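Local coordinates for protein fatty acyl CoA synthetase FADD13 (FATTY-ACYL-CoA SYNTHETASE) (Mycobacterium tuberculosis, PDB 3R44) that belongs to the fatty acyl-CoA synthetases, AMP-binding enzymes of the ANL superfamily, at residues A[166-178]-A[185-197]. Numbering follows the deposited sequence.
Sequences ECGGDDNLFIMYT and PKGVVHTHESVHS. With HIS (histidine), chain B.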
ATOM      1  N   GLU A 166     -18.728  20.481  -8.660  1.00 35.50           N
ATOM      2  CA  GLU A 166     -18.803  21.606  -7.674  1.00 35.32           C
ATOM      3  C   GLU A 166     -18.388  21.136  -6.277  1.00 31.32           C
ATOM      4  O   GLU A 166     -18.912  21.583  -5.249  1.00 33.87           O
ATOM      5  CB  GLU A 166     -20.191  22.216  -7.650  1.00 37.98           C
ATOM      6  CG  GLU A 166     -21.322  21.264  -7.225  1.00 42.28           C
ATOM      7  CD  GLU A 166     -22.680  21.633  -7.833  1.00 47.62           C
ATOM      8  OE1 GLU A 166     -22.741  22.035  -9.032  1.00 48.71           O
ATOM      9  OE2 GLU A 166     -23.685  21.492  -7.100  1.00 50.48           O
ATOM     10  N   CYS A 167     -17.469  20.184  -6.285  1.00 26.39           N
ATOM     11  CA  CYS A 167     -16.952  19.592  -5.076  0.80 24.49           C
ATOM     12  C   CYS A 167     -15.463  19.378  -5.275  1.00 21.04           C
ATOM     13  O   CYS A 167     -14.953  19.409  -6.408  1.00 19.02           O
ATOM     14  CB  CYS A 167     -17.619  18.272  -4.822  0.80 24.74           C
ATOM     15  SG  CYS A 167     -17.462  17.276  -6.239  0.80 31.08           S
ATOM     16  N   GLY A 168     -14.755  19.258  -4.173  1.00 18.44           N
ATOM     17  CA  GLY A 168     -13.339  18.981  -4.228  1.00 17.03           C
ATOM     18  C   GLY A 168     -12.680  19.392  -2.946  1.00 16.15           C
ATOM     19  O   GLY A 168     -13.323  19.488  -1.929  1.00 16.28           O
ATOM     20  N   GLY A 169     -11.385  19.609  -2.973  1.00 13.51           N
ATOM     21  CA  GLY A 169     -10.687  20.013  -1.757  1.00 15.98           C
ATOM     22  C   GLY A 169     -10.778  18.961  -0.669  1.00 16.16           C
ATOM     23  O   GLY A 169     -10.444  17.799  -0.876  1.00 15.12           O
ATOM     24  N   ASP A 170     -11.282  19.383   0.473  1.00 18.91           N
ATOM     25  CA  ASP A 170     -11.450  18.538   1.623  1.00 21.62           C
ATOM     26  C   ASP A 170     -12.679  17.623   1.529  1.00 19.08           C
ATOM     27  O   ASP A 170     -12.958  16.892   2.456  1.00 20.71           O
ATOM     28  CB  ASP A 170     -11.593  19.449   2.861  1.00 23.75           C
ATOM     29  CG  ASP A 170     -11.630  18.679   4.143  1.00 31.30           C
ATOM     30  OD1 ASP A 170     -10.782  17.770   4.294  1.00 38.85           O
ATOM     31  OD2 ASP A 170     -12.496  18.989   5.017  1.00 38.38           O
ATOM     32  N   ASP A 171     -13.430  17.652   0.433  1.00 17.52           N
ATOM     33  CA  ASP A 171     -14.467  16.666   0.230  1.00 15.58           C
ATOM     34  C   ASP A 171     -13.925  15.217   0.153  1.00 15.30           C
ATOM     35  O   ASP A 171     -12.900  14.952  -0.483  1.00 13.57           O
ATOM     36  CB  ASP A 171     -15.291  16.998  -1.016  1.00 15.06           C
ATOM     37  CG  ASP A 171     -16.114  18.266  -0.837  1.00 20.03           C
ATOM     38  OD1 ASP A 171     -16.390  18.636   0.328  1.00 20.85           O
ATOM     39  OD2 ASP A 171     -16.473  18.855  -1.860  1.00 18.49           O
ATOM     40  N   ASN A 172     -14.637  14.290   0.789  1.00 14.67           N
ATOM     41  CA  ASN A 172     -14.265  12.896   0.711  1.00 13.09           C
ATOM     42  C   ASN A 172     -14.211  12.393  -0.698  1.00 11.77           C
ATOM     43  O   ASN A 172     -15.083  12.731  -1.518  1.00 13.35           O
ATOM     44  CB  ASN A 172     -15.209  11.969   1.444  1.00 13.94           C
ATOM     45  CG  ASN A 172     -15.290  12.246   2.887  1.00 16.21           C
ATOM     46  OD1 ASN A 172     -14.394  12.876   3.441  1.00 16.63           O
ATOM     47  ND2 ASN A 172     -16.387  11.787   3.523  1.00 16.54           N
ATOM     48  N   LEU A 173     -13.235  11.531  -0.953  1.00 10.92           N
ATOM     49  CA  LEU A 173     -13.004  10.953  -2.265  1.00 11.58           C
ATOM     50  C   LEU A 173     -12.932   9.420  -2.243  1.00 10.80           C
ATOM     51  O   LEU A 173     -13.388   8.764  -3.176  1.00 10.80           O
ATOM     52  CB  LEU A 173     -11.691  11.504  -2.881  1.00 11.04           C
ATOM     53  CG  LEU A 173     -11.247  10.942  -4.248  1.00 13.32           C
ATOM     54  CD1 LEU A 173     -12.384  10.997  -5.294  1.00 10.51           C
ATOM     55  CD2 LEU A 173      -9.989  11.597  -4.815  1.00 14.88           C
ATOM     56  N   PHE A 174     -12.228   8.844  -1.291  1.00 11.45           N
ATOM     57  CA  PHE A 174     -12.228   7.381  -1.215  1.00 12.37           C
ATOM     58  C   PHE A 174     -12.119   6.896   0.196  1.00 12.70           C
ATOM     59  O   PHE A 174     -11.621   7.653   1.070  1.00 12.08           O
ATOM     60  CB  PHE A 174     -11.261   6.717  -2.204  1.00 14.96           C
ATOM     61  CG  PHE A 174      -9.811   6.867  -1.884  1.00 13.24           C
ATOM     62  CD1 PHE A 174      -9.194   5.966  -1.030  1.00 17.88           C
ATOM     63  CD2 PHE A 174      -9.042   7.821  -2.501  1.00 20.42           C
ATOM     64  CE1 PHE A 174      -7.808   6.074  -0.696  1.00 19.46           C
ATOM     65  CE2 PHE A 174      -7.669   7.922  -2.211  1.00 19.62           C
ATOM     66  CZ  PHE A 174      -7.046   7.037  -1.322  1.00 18.96           C
ATOM     67  N   ILE A 175     -12.558   5.649   0.409  1.00 11.89           N
ATOM     68  CA  ILE A 175     -12.337   4.971   1.675  1.00 12.54           C
ATOM     69  C   ILE A 175     -11.643   3.666   1.379  1.00 12.64           C
ATOM     70  O   ILE A 175     -12.137   2.859   0.608  1.00 13.96           O
ATOM     71  CB  ILE A 175     -13.637   4.667   2.442  1.00 13.45           C
ATOM     72  CG1 ILE A 175     -14.511   5.891   2.667  1.00 13.40           C
ATOM     73  CG2 ILE A 175     -13.313   4.081   3.811  1.00 14.63           C
ATOM     74  CD1 ILE A 175     -15.977   5.606   2.933  1.00 16.84           C
ATOM     75  N   MET A 176     -10.487   3.487   1.976  1.00 13.32           N
ATOM     76  CA  MET A 176      -9.738   2.285   1.819  1.00 14.62           C
ATOM     77  C   MET A 176      -9.576   1.589   3.155  1.00 14.97           C
ATOM     78  O   MET A 176      -9.150   2.189   4.177  1.00 16.19           O
ATOM     79  CB  MET A 176      -8.373   2.577   1.144  1.00 15.23           C
ATOM     80  CG  MET A 176      -8.497   3.088  -0.355  1.00 24.07           C
ATOM     81  SD  MET A 176      -7.198   2.426  -1.437  1.00 39.46           S
ATOM     82  CE  MET A 176      -6.253   1.605  -0.229  1.00 20.01           C
ATOM     83  N   TYR A 177      -9.904   0.310   3.189  1.00 13.88           N
ATOM     84  CA  TYR A 177      -9.874  -0.428   4.484  1.00 16.54           C
ATOM     85  C   TYR A 177      -8.474  -0.988   4.860  1.00 20.79           C
ATOM     86  O   TYR A 177      -7.755  -1.508   4.018  1.00 18.83           O
ATOM     87  CB  TYR A 177     -11.015  -1.478   4.520  1.00 16.74           C
ATOM     88  CG  TYR A 177     -12.298  -0.774   4.840  1.00 17.14           C
ATOM     89  CD1 TYR A 177     -12.931   0.014   3.873  1.00 16.73           C
ATOM     90  CD2 TYR A 177     -12.816  -0.805   6.110  1.00 15.01           C
ATOM     91  CE1 TYR A 177     -14.071   0.702   4.149  1.00 15.68           C
ATOM     92  CE2 TYR A 177     -14.005  -0.127   6.407  1.00 16.57           C
ATOM     93  CZ  TYR A 177     -14.613   0.639   5.426  1.00 16.28           C
ATOM     94  OH  TYR A 177     -15.747   1.331   5.720  1.00 17.49           O
ATOM     95  N   THR A 178      -8.071  -0.826   6.115  1.00 23.52           N
ATOM     96  CA  THR A 178      -6.769  -1.330   6.593  1.00 27.13           C
ATOM     97  C   THR A 178      -6.983  -2.057   7.933  1.00 29.79           C
ATOM     98  O   THR A 178      -7.835  -1.636   8.755  1.00 30.19           O
ATOM     99  CB  THR A 178      -5.741  -0.165   6.763  1.00 27.40           C
ATOM    100  OG1 THR A 178      -4.410  -0.693   6.955  1.00 30.19           O
ATOM    101  CG2 THR A 178      -6.117   0.719   7.940  1.00 25.68           C
ATOM    102  N   PRO A 185     -11.341  -4.416  10.006  1.00 32.38           N
ATOM    103  CA  PRO A 185     -10.592  -3.253   9.514  1.00 29.99           C
ATOM    104  C   PRO A 185     -11.205  -1.854   9.897  1.00 27.41           C
ATOM    105  O   PRO A 185     -12.322  -1.799  10.408  1.00 25.51           O
ATOM    106  CB  PRO A 185     -10.560  -3.501   7.987  1.00 30.06           C
ATOM    107  CG  PRO A 185     -11.855  -4.176   7.689  1.00 31.61           C
ATOM    108  CD  PRO A 185     -12.023  -5.123   8.905  1.00 33.36           C
ATOM    109  N   LYS A 186     -10.444  -0.766   9.736  1.00 24.11           N
ATOM    110  CA  LYS A 186     -10.978   0.594   9.788  1.00 23.06           C
ATOM    111  C   LYS A 186     -10.894   1.162   8.397  1.00 18.70           C
ATOM    112  O   LYS A 186      -9.948   0.880   7.640  1.00 16.94           O
ATOM    113  CB  LYS A 186     -10.159   1.534  10.678  1.00 24.67           C
ATOM    114  CG  LYS A 186     -10.009   1.131  12.091  1.00 30.53           C
ATOM    115  CD  LYS A 186      -9.014   2.076  12.781  1.00 33.88           C
ATOM    116  CE  LYS A 186      -7.541   1.683  12.482  1.00 37.37           C
ATOM    117  NZ  LYS A 186      -7.182   0.330  13.006  1.00 38.09           N
ATOM    118  N   GLY A 187     -11.869   1.993   8.064  1.00 15.50           N
ATOM    119  CA  GLY A 187     -11.880   2.653   6.782  1.00 14.87           C
ATOM    120  C   GLY A 187     -11.148   3.933   6.821  1.00 14.66           C
ATOM    121  O   GLY A 187     -11.492   4.843   7.590  1.00 15.19           O
ATOM    122  N   VAL A 188     -10.129   4.024   5.990  1.00 12.07           N
ATOM    123  CA  VAL A 188      -9.293   5.217   5.917  1.00 12.83           C
ATOM    124  C   VAL A 188      -9.874   6.197   4.863  1.00 12.36           C
ATOM    125  O   VAL A 188      -9.967   5.833   3.682  1.00 12.97           O
ATOM    126  CB  VAL A 188      -7.871   4.831   5.538  1.00 12.77           C
ATOM    127  CG1 VAL A 188      -6.994   6.095   5.354  1.00 13.29           C
ATOM    128  CG2 VAL A 188      -7.277   3.892   6.596  1.00 14.30           C
ATOM    129  N   VAL A 189     -10.325   7.388   5.288  1.00 11.26           N
ATOM    130  CA  VAL A 189     -10.991   8.345   4.405  1.00 11.46           C
ATOM    131  C   VAL A 189      -9.967   9.297   3.812  1.00 11.46           C
ATOM    132  O   VAL A 189      -9.301  10.007   4.554  1.00 11.79           O
ATOM    133  CB  VAL A 189     -12.100   9.179   5.131  1.00 12.67           C
ATOM    134  CG1 VAL A 189     -12.789  10.154   4.124  1.00 14.73           C
ATOM    135  CG2 VAL A 189     -13.099   8.202   5.834  1.00 13.07           C
ATOM    136  N   HIS A 190      -9.821   9.280   2.496  1.00 10.26           N
ATOM    137  CA  HIS A 190      -9.026  10.292   1.785  1.00 11.34           C
ATOM    138  C   HIS A 190      -9.914  11.252   0.993  1.00 12.39           C
ATOM    139  O   HIS A 190     -11.028  10.940   0.641  1.00 12.35           O
ATOM    140  CB  HIS A 190      -7.943   9.645   0.907  1.00 10.14           C
ATOM    141  CG  HIS A 190      -6.765   9.153   1.695  1.00 12.60           C
ATOM    142  ND1 HIS A 190      -5.823  10.011   2.229  1.00 15.38           N
ATOM    143  CD2 HIS A 190      -6.444   7.912   2.148  1.00 12.64           C
ATOM    144  CE1 HIS A 190      -4.972   9.318   2.956  1.00 14.84           C
ATOM    145  NE2 HIS A 190      -5.316   8.040   2.916  1.00 13.97           N
ATOM    146  N   THR A 191      -9.361  12.412   0.702  1.00 13.35           N
ATOM    147  CA  THR A 191     -10.061  13.504   0.075  1.00 12.71           C
ATOM    148  C   THR A 191      -9.346  13.868  -1.243  1.00 11.56           C
ATOM    149  O   THR A 191      -8.298  13.270  -1.623  1.00 12.57           O
ATOM    150  CB  THR A 191     -10.041  14.731   0.979  1.00 13.90           C
ATOM    151  OG1 THR A 191      -8.658  15.105   1.202  1.00 15.33           O
ATOM    152  CG2 THR A 191     -10.839  14.456   2.316  1.00 14.23           C
ATOM    153  N   HIS A 192      -9.975  14.765  -2.009  1.00 10.95           N
ATOM    154  CA  HIS A 192      -9.375  15.238  -3.241  1.00 11.92           C
ATOM    155  C   HIS A 192      -8.023  15.892  -2.848  1.00 12.76           C
ATOM    156  O   HIS A 192      -7.021  15.724  -3.526  1.00 13.69           O
ATOM    157  CB  HIS A 192     -10.249  16.242  -3.988  1.00 11.00           C
ATOM    158  CG  HIS A 192     -11.503  15.650  -4.560  1.00 14.05           C
ATOM    159  ND1 HIS A 192     -11.664  15.363  -5.903  1.00 11.77           N
ATOM    160  CD2 HIS A 192     -12.593  15.145  -3.939  1.00 14.52           C
ATOM    161  CE1 HIS A 192     -12.839  14.782  -6.088  1.00 15.78           C
ATOM    162  NE2 HIS A 192     -13.446  14.677  -4.917  1.00 12.06           N
ATOM    163  N   GLU A 193      -8.006  16.628  -1.755  1.00 13.17           N
ATOM    164  CA  GLU A 193      -6.795  17.294  -1.297  1.00 15.54           C
ATOM    165  C   GLU A 193      -5.702  16.318  -0.923  1.00 15.16           C
ATOM    166  O   GLU A 193      -4.561  16.543  -1.286  1.00 13.77           O
ATOM    167  CB  GLU A 193      -7.082  18.212  -0.099  1.00 17.42           C
ATOM    168  CG  GLU A 193      -5.837  18.722   0.641  1.00 22.92           C
ATOM    169  CD  GLU A 193      -6.201  19.683   1.795  1.00 31.02           C
ATOM    170  OE1 GLU A 193      -6.654  19.197   2.848  1.00 36.24           O
ATOM    171  OE2 GLU A 193      -6.092  20.916   1.643  1.00 35.04           O
ATOM    172  N   SER A 194      -6.028  15.266  -0.158  1.00 14.10           N
ATOM    173  CA  SER A 194      -4.970  14.325   0.260  1.00 13.12           C
ATOM    174  C   SER A 194      -4.387  13.533  -0.886  1.00 13.30           C
ATOM    175  O   SER A 194      -3.211  13.293  -0.967  1.00 11.25           O
ATOM    176  CB  SER A 194      -5.428  13.503   1.510  1.00 14.05           C
ATOM    177  OG  SER A 194      -6.518  12.614   1.224  1.00 14.86           O
ATOM    178  N   VAL A 195      -5.242  13.146  -1.816  1.00 13.30           N
ATOM    179  CA  VAL A 195      -4.871  12.407  -2.972  1.00 14.70           C
ATOM    180  C   VAL A 195      -3.986  13.277  -3.873  1.00 13.48           C
ATOM    181  O   VAL A 195      -2.941  12.844  -4.385  1.00 14.41           O
ATOM    182  CB  VAL A 195      -6.216  11.971  -3.703  1.00 15.04           C
ATOM    183  CG1 VAL A 195      -6.032  11.589  -5.102  1.00 16.95           C
ATOM    184  CG2 VAL A 195      -6.883  10.853  -2.898  1.00 19.99           C
ATOM    185  N   HIS A 196      -4.425  14.503  -4.084  1.00 13.97           N
ATOM    186  CA  HIS A 196      -3.636  15.447  -4.866  1.00 14.22           C
ATOM    187  C   HIS A 196      -2.262  15.668  -4.212  1.00 13.54           C
ATOM    188  O   HIS A 196      -1.242  15.712  -4.897  1.00 14.52           O
ATOM    189  CB  HIS A 196      -4.366  16.761  -4.993  1.00 14.31           C
ATOM    190  CG  HIS A 196      -3.513  17.875  -5.516  1.00 21.39           C
ATOM    191  ND1 HIS A 196      -2.954  18.835  -4.693  1.00 24.90           N
ATOM    192  CD2 HIS A 196      -3.086  18.146  -6.771  1.00 23.19           C
ATOM    193  CE1 HIS A 196      -2.235  19.667  -5.435  1.00 29.04           C
ATOM    194  NE2 HIS A 196      -2.315  19.281  -6.701  1.00 25.80           N
ATOM    195  N   SER A 197      -2.250  15.818  -2.894  1.00 13.72           N
ATOM    196  CA  SER A 197      -0.985  16.057  -2.187  0.50 14.60           C
ATOM    197  C   SER A 197      -0.046  14.869  -2.321  1.00 14.93           C
ATOM    198  O   SER A 197       1.146  15.036  -2.531  1.00 15.15           O
ATOM    199  CB  SER A 197      -1.256  16.377  -0.734  0.50 15.61           C
ATOM    200  OG  SER A 197      -1.820  17.676  -0.645  0.50 16.43           O
TER
HETATM  201  N   HIS B 504      -4.409  22.527  -3.454  1.00 43.40           N
HETATM  202  CA  HIS B 504      -5.540  21.768  -4.042  1.00 41.21           C
HETATM  203  C   HIS B 504      -5.908  20.602  -3.152  1.00 42.49           C
HETATM  204  O   HIS B 504      -7.020  20.424  -2.646  1.00 42.23           O
HETATM  205  CB  HIS B 504      -5.141  21.306  -5.459  1.00 41.03           C
HETATM  206  CG  HIS B 504      -5.949  20.175  -6.007  1.00 34.26           C
HETATM  207  ND1 HIS B 504      -6.050  19.950  -7.370  1.00 29.97           N
HETATM  208  CD2 HIS B 504      -6.690  19.202  -5.401  1.00 28.87           C
HETATM  209  CE1 HIS B 504      -6.810  18.880  -7.574  1.00 26.81           C
HETATM  210  NE2 HIS B 504      -7.199  18.404  -6.399  1.00 25.01           N
HETATM  211  OXT HIS B 504      -5.047  19.762  -2.906  1.00 44.43           O
HETATM  212  O   HOH W   1      -7.950  16.778   3.203  1.00 15.68           O
HETATM  213  O   HOH W   2     -15.482  12.924  -4.252  1.00  4.48           O
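Leu173 and Phe174 both turn their N-H groups to His190 O, at 2.8 Å and 3.1 Å from N to O, making a classic beta bulge between antiparallel strands 172-178 and 186-191. Packing is tight here. The Phe174 ring, swung between its backbone N and carbonyl carbon (chi1 72°), lies with one face against His190 CB, 3.7 Å from the ring centroid, while Leu226 of helix 223-235 adds apolar cover. The His192 ring is sandwiched between Gly168 CA, a glycine whose backbone angles would jam any CB against Cys167 O, and the branched end of Leu173. His192 NE2 lies 2.8 Å from a water that donates to Asn172 O, and Ile18 N bonds His192 ND1. Gly187 CA rests 3.5 Å from the Tyr177 ring centroid, leaving no room for a CB beside that ring and Ile175 CG2. In the buried turn into the helix, Ser194 N donates to Thr191 OG1 (3.0 Å) and Thr191 N to Ser194 OG (2.9 Å), a capping box; Glu193 N bonds Gly169 O beside the bound histidine. The solvent side is looser: Asp170 OD1, Thr191 OG1 and Glu193 OE1 share one water, 2.7 Å from OG1. The bulged hairpin flanks the Thr/Ser/Gly-rich, P-loop-like signature loop of AMP-binding enzymes.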